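Local coordinates for putative calcium binding protein (Streptomyces coelicolor, PDB 3AKA) that binds calcium ions through EF-hand loops and probably takes part in calcium-mediated regulation, at residues 31-36 with 47-52; 54-59 with 93-98. All blocks are in the same frame, centred on the assembly; numbering follows the deposited sequence.

Contact 1. Residues 31-36 with 47-52; sequences KALLAE and QALYGG. With CA (calcium ion), chain C.
Leu49 meets two leucines of helix 23-37, chiefly through one methyl. Its CD2 lies 3.7 Å from CG of Leu34 and 3.8 Å from CD2 of Leu33, so it fits between two neighbouring leucines; the Leu49 side chain slides past that of Leu34 in the opposite direction and crosses that of Leu33 at about a right angle. With CG anti to the backbone N (chi1 -173°), the Leu49 branch is carried toward that pair. Val106, Ala103 and Phe99 of helix 89-107 back the same leucines. The two segments run nearly antiparallel, at 156° with axes 10.4 Å apart, as the exiting helix of the first EF-hand and the entering helix of the second in an EF-hand pair. Aromatic contact comes next: CE2 of Tyr50 sits 3.6 Å from CD1 of Leu34, which approaches the ring obliquely. The phenol then runs alongside the start of the Lys31 side chain, pointing the same way, and its OH stands 3.3 Å from Lys31 CB. Without the phenol, with an alanine at this position, Leu34 CD1 and the base of Lys31 would probably lose this neighbour and a gap would open beside them. Separately, Gln47 belongs to a calcium site on the same helix.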
loop_
_atom_site.group_PDB
_atom_site.type_symbol
_atom_site.label_atom_id
_atom_site.label_comp_id
_atom_site.label_asym_id
_atom_site.label_seq_id
_atom_site.Cartn_x
_atom_site.Cartn_y
_atom_site.Cartn_z
ATOM N N LYS A 31 2.361 -10.920 -3.048
ATOM C CA LYS A 31 2.883 -11.860 -4.058
ATOM C C LYS A 31 3.423 -11.089 -5.282
ATOM O O LYS A 31 4.501 -11.401 -5.790
ATOM C CB LYS A 31 1.792 -12.838 -4.491
ATOM C CG LYS A 31 2.268 -13.890 -5.463
ATOM C CD LYS A 31 1.113 -14.835 -5.797
ATOM C CE LYS A 31 0.950 -14.942 -7.301
ATOM N NZ LYS A 31 0.219 -16.200 -7.746
ATOM N N ALA A 32 2.685 -10.070 -5.721
ATOM C CA ALA A 32 3.115 -9.278 -6.896
ATOM C C ALA A 32 4.417 -8.534 -6.636
ATOM O O ALA A 32 5.294 -8.455 -7.508
ATOM C CB ALA A 32 2.021 -8.284 -7.292
ATOM N N LEU A 33 4.526 -7.940 -5.445
ATOM C CA LEU A 33 5.726 -7.158 -5.132
ATOM C C LEU A 33 6.938 -8.071 -5.064
ATOM O O LEU A 33 7.989 -7.743 -5.594
ATOM C CB LEU A 33 5.565 -6.358 -3.839
ATOM C CG LEU A 33 6.736 -5.443 -3.481
ATOM C CD1 LEU A 33 6.825 -4.258 -4.409
ATOM C CD2 LEU A 33 6.634 -4.968 -2.024
ATOM N N LEU A 34 6.792 -9.232 -4.424
ATOM C CA LEU A 34 7.895 -10.168 -4.299
ATOM C C LEU A 34 8.357 -10.669 -5.679
ATOM O O LEU A 34 9.552 -10.778 -5.950
ATOM C CB LEU A 34 7.483 -11.336 -3.394
ATOM C CG LEU A 34 7.263 -10.913 -1.935
ATOM C CD1 LEU A 34 6.592 -12.017 -1.094
ATOM C CD2 LEU A 34 8.590 -10.480 -1.272
ATOM N N ALA A 35 7.392 -10.951 -6.553
ATOM C CA ALA A 35 7.691 -11.384 -7.922
ATOM C C ALA A 35 8.464 -10.302 -8.677
ATOM O O ALA A 35 9.428 -10.602 -9.427
ATOM C CB ALA A 35 6.395 -11.724 -8.655
ATOM N N GLU A 36 8.053 -9.046 -8.490
ATOM C CA GLU A 36 8.657 -7.929 -9.200
ATOM C C GLU A 36 10.143 -7.869 -8.863
ATOM O O GLU A 36 10.961 -7.651 -9.730
ATOM C CB GLU A 36 7.950 -6.601 -8.847
ATOM C CG GLU A 36 8.620 -5.326 -9.401
ATOM C CD GLU A 36 8.746 -5.333 -10.908
ATOM O OE1 GLU A 36 7.766 -5.719 -11.579
ATOM O OE2 GLU A 36 9.800 -4.910 -11.411
ATOM N N GLN A 47 8.283 -13.369 4.191
ATOM C CA GLN A 47 7.389 -13.632 5.320
ATOM C C GLN A 47 7.000 -12.323 6.025
ATOM O O GLN A 47 5.852 -12.137 6.440
ATOM C CB GLN A 47 8.039 -14.641 6.278
ATOM C CG GLN A 47 8.150 -16.001 5.595
ATOM C CD GLN A 47 6.788 -16.571 5.254
ATOM O OE1 GLN A 47 6.426 -16.774 4.091
ATOM N NE2 GLN A 47 6.021 -16.816 6.276
ATOM N N ALA A 48 7.944 -11.385 6.070
ATOM C CA ALA A 48 7.682 -10.111 6.709
ATOM C C ALA A 48 6.654 -9.337 5.881
ATOM O O ALA A 48 5.802 -8.652 6.433
ATOM C CB ALA A 48 8.994 -9.288 6.904
ATOM N N LEU A 49 6.744 -9.435 4.556
ATOM C CA LEU A 49 5.790 -8.720 3.704
ATOM C C LEU A 49 4.371 -9.319 3.840
ATOM O O LEU A 49 3.390 -8.587 3.981
ATOM C CB LEU A 49 6.252 -8.735 2.229
ATOM C CG LEU A 49 5.343 -7.843 1.333
ATOM C CD1 LEU A 49 5.525 -6.376 1.690
ATOM C CD2 LEU A 49 5.694 -8.071 -0.109
ATOM N N TYR A 50 4.263 -10.636 3.799
ATOM C CA TYR A 50 2.938 -11.288 4.035
ATOM C C TYR A 50 2.370 -10.991 5.432
ATOM O O TYR A 50 1.181 -10.720 5.581
ATOM C CB TYR A 50 3.036 -12.818 3.806
ATOM C CG TYR A 50 2.948 -13.232 2.362
ATOM C CD1 TYR A 50 1.718 -13.167 1.689
ATOM C CD2 TYR A 50 4.067 -13.696 1.662
ATOM C CE1 TYR A 50 1.603 -13.532 0.341
ATOM C CE2 TYR A 50 3.967 -14.081 0.299
ATOM C CZ TYR A 50 2.717 -13.998 -0.339
ATOM O OH TYR A 50 2.571 -14.377 -1.653
ATOM N N GLY A 51 3.206 -11.029 6.473
ATOM C CA GLY A 51 2.720 -10.674 7.811
ATOM C C GLY A 51 2.228 -9.234 7.904
ATOM O O GLY A 51 1.176 -8.952 8.513
ATOM N N GLY A 52 2.960 -8.325 7.261
ATOM C CA GLY A 52 2.608 -6.901 7.255
ATOM C C GLY A 52 1.309 -6.661 6.490
ATOM O O GLY A 52 0.478 -5.864 6.905
HETATM CA CA CA C . 4.113 -17.502 6.287
#

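Contact 2. Residues 54-59 with 93-98; sequences EALWQG and AEIARP
Ile95 is the first residue of 93-98 to reach helix 44-64, and it does so with its branch methyl. CG2, anti to the backbone N while CG1 lies beside it (chi1 -73°), settles on the backbone of the other helix: 3.7 Å from Gly59 CA and 3.9 Å from Ala55 O. Gly59 has no side chain, so the methyl can come right against its CA; a beta carbon there would clash with CG2. The same methyl also brushes Leu56 CD1. Ala96 follows, its CB 3.7 Å from Leu56 CD1, and small residues here and at Gly59 let the axes approach to 7.9 Å at 159°, nearly antiparallel. This joins the entering helices of two successive EF-hands, those leading to the calcium loops that begin at Asp65 and Asp108. Phe158 of helix 151-161 touches Ala96 too. Arg97 faces elsewhere, gripping Glu94 one turn back side-on: NE to OE1 at 2.8 Å and NH2 to OE2 at 2.9 Å, both nearly straight and close to the guanidinium plane, which fixes the rotation of that group. Its NH1 makes a second salt bridge with Glu151. At Pro98 the imino nitrogen has no hydrogen to give the preceding turn, and the helix kinks.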
loop_
_atom_site.group_PDB
_atom_site.type_symbol
_atom_site.label_atom_id
_atom_site.label_comp_id
_atom_site.label_asym_id
_atom_site.label_seq_id
_atom_site.Cartn_x
_atom_site.Cartn_y
_atom_site.Cartn_z
ATOM N N GLU A 54 -1.035 -8.865 6.016
ATOM C CA GLU A 54 -2.127 -9.471 6.803
ATOM C C GLU A 54 -2.561 -8.527 7.930
ATOM O O GLU A 54 -3.755 -8.370 8.195
ATOM C CB GLU A 54 -1.669 -10.815 7.366
ATOM C CG GLU A 54 -2.467 -11.338 8.590
ATOM C CD GLU A 54 -3.912 -11.582 8.332
ATOM O OE1 GLU A 54 -4.287 -11.790 7.156
ATOM O OE2 GLU A 54 -4.684 -11.577 9.335
ATOM N N ALA A 55 -1.586 -7.890 8.571
ATOM C CA ALA A 55 -1.861 -6.892 9.614
ATOM C C ALA A 55 -2.645 -5.663 9.084
ATOM O O ALA A 55 -3.523 -5.122 9.778
ATOM C CB ALA A 55 -0.536 -6.469 10.302
ATOM N N LEU A 56 -2.307 -5.206 7.882
ATOM C CA LEU A 56 -3.000 -4.060 7.305
ATOM C C LEU A 56 -4.450 -4.435 6.932
ATOM O O LEU A 56 -5.368 -3.669 7.211
ATOM C CB LEU A 56 -2.229 -3.487 6.111
ATOM C CG LEU A 56 -2.864 -2.353 5.273
ATOM C CD1 LEU A 56 -3.236 -1.138 6.123
ATOM C CD2 LEU A 56 -1.916 -1.968 4.153
ATOM N N TRP A 57 -4.641 -5.599 6.304
ATOM C CA TRP A 57 -5.999 -6.119 6.063
ATOM C C TRP A 57 -6.820 -6.130 7.378
ATOM O O TRP A 57 -7.966 -5.705 7.407
ATOM C CB TRP A 57 -5.929 -7.545 5.468
ATOM C CG TRP A 57 -7.209 -8.353 5.748
ATOM C CD1 TRP A 57 -7.332 -9.433 6.573
ATOM C CD2 TRP A 57 -8.522 -8.084 5.236
ATOM N NE1 TRP A 57 -8.648 -9.862 6.606
ATOM C CE2 TRP A 57 -9.400 -9.041 5.800
ATOM C CE3 TRP A 57 -9.045 -7.108 4.379
ATOM C CZ2 TRP A 57 -10.784 -9.064 5.509
ATOM C CZ3 TRP A 57 -10.411 -7.128 4.085
ATOM C CH2 TRP A 57 -11.265 -8.108 4.645
ATOM N N GLN A 58 -6.237 -6.639 8.459
ATOM C CA GLN A 58 -6.993 -6.722 9.737
ATOM C C GLN A 58 -7.363 -5.362 10.314
ATOM O O GLN A 58 -8.459 -5.181 10.879
ATOM C CB GLN A 58 -6.238 -7.566 10.769
ATOM C CG GLN A 58 -6.039 -9.036 10.368
ATOM C CD GLN A 58 -7.345 -9.859 10.257
ATOM O OE1 GLN A 58 -7.351 -10.952 9.669
ATOM N NE2 GLN A 58 -8.445 -9.340 10.809
ATOM N N GLY A 59 -6.447 -4.402 10.178
ATOM C CA GLY A 59 -6.692 -3.006 10.555
ATOM C C GLY A 59 -7.810 -2.365 9.763
ATOM O O GLY A 59 -8.717 -1.723 10.327
ATOM N N ALA A 93 -2.158 4.929 9.074
ATOM C CA ALA A 93 -0.792 4.824 8.564
ATOM C C ALA A 93 0.067 3.915 9.450
ATOM O O ALA A 93 0.871 3.141 8.943
ATOM C CB ALA A 93 -0.153 6.212 8.446
ATOM N N GLU A 94 -0.103 4.018 10.774
ATOM C CA GLU A 94 0.638 3.134 11.694
ATOM C C GLU A 94 0.216 1.667 11.567
ATOM O O GLU A 94 1.048 0.755 11.678
ATOM C CB GLU A 94 0.533 3.620 13.147
ATOM C CG GLU A 94 1.128 5.021 13.375
ATOM C CD GLU A 94 2.648 5.084 13.186
ATOM O OE1 GLU A 94 3.360 4.058 13.358
ATOM O OE2 GLU A 94 3.135 6.177 12.853
ATOM N N ILE A 95 -1.070 1.439 11.322
ATOM C CA ILE A 95 -1.538 0.086 11.038
ATOM C C ILE A 95 -0.744 -0.471 9.827
ATOM O O ILE A 95 -0.315 -1.625 9.837
ATOM C CB ILE A 95 -3.056 0.060 10.752
ATOM C CG1 ILE A 95 -3.844 0.279 12.062
ATOM C CG2 ILE A 95 -3.450 -1.266 10.067
ATOM C CD1 ILE A 95 -5.357 0.560 11.842
ATOM N N ALA A 96 -0.533 0.386 8.825
ATOM C CA ALA A 96 0.158 0.008 7.571
ATOM C C ALA A 96 1.674 -0.020 7.693
ATOM O O ALA A 96 2.375 -0.482 6.787
ATOM C CB ALA A 96 -0.260 0.981 6.453
ATOM N N ARG A 97 2.200 0.478 8.808
ATOM C CA ARG A 97 3.653 0.639 8.917
ATOM C C ARG A 97 4.468 -0.665 8.722
ATOM O O ARG A 97 5.430 -0.650 7.962
ATOM C CB ARG A 97 4.076 1.368 10.197
ATOM C CG ARG A 97 5.551 1.790 10.102
ATOM C CD ARG A 97 6.065 2.459 11.370
ATOM N NE ARG A 97 5.542 3.813 11.546
ATOM C CZ ARG A 97 6.102 4.923 11.062
ATOM N NH1 ARG A 97 7.186 4.868 10.314
ATOM N NH2 ARG A 97 5.556 6.101 11.315
ATOM N N PRO A 98 4.107 -1.765 9.425
ATOM C CA PRO A 98 4.853 -3.021 9.183
ATOM C C PRO A 98 4.861 -3.393 7.711
ATOM O O PRO A 98 5.913 -3.753 7.203
ATOM C CB PRO A 98 4.082 -4.070 9.992
ATOM C CG PRO A 98 3.371 -3.263 11.045
ATOM C CD PRO A 98 3.065 -1.937 10.457
#

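Overall arrangement
From the N terminus, the chain passes the first calcium loop, enters helix 23-37 and turns back into helix 44-64; contact 1 closes this short connection of ten residues. Farther along helix 44-64, contact 2 opens at 54-59 and closes only at 93-98, so its 33-residue loop contains the second calcium loop, Asp65 to Glu76. The two closures lie in series, neither nesting nor crossing, with centres about 14 Å apart. Helix 44-64 serves both, and they meet where Gly52 CA lies 4.2 Å from Pro98 CB. Phe99, just beyond 93-98, touches both Leu49 and Leu56. Together the contacts bind the first EF-hand pair internally and tie it to helix 89-107 of the C-terminal half.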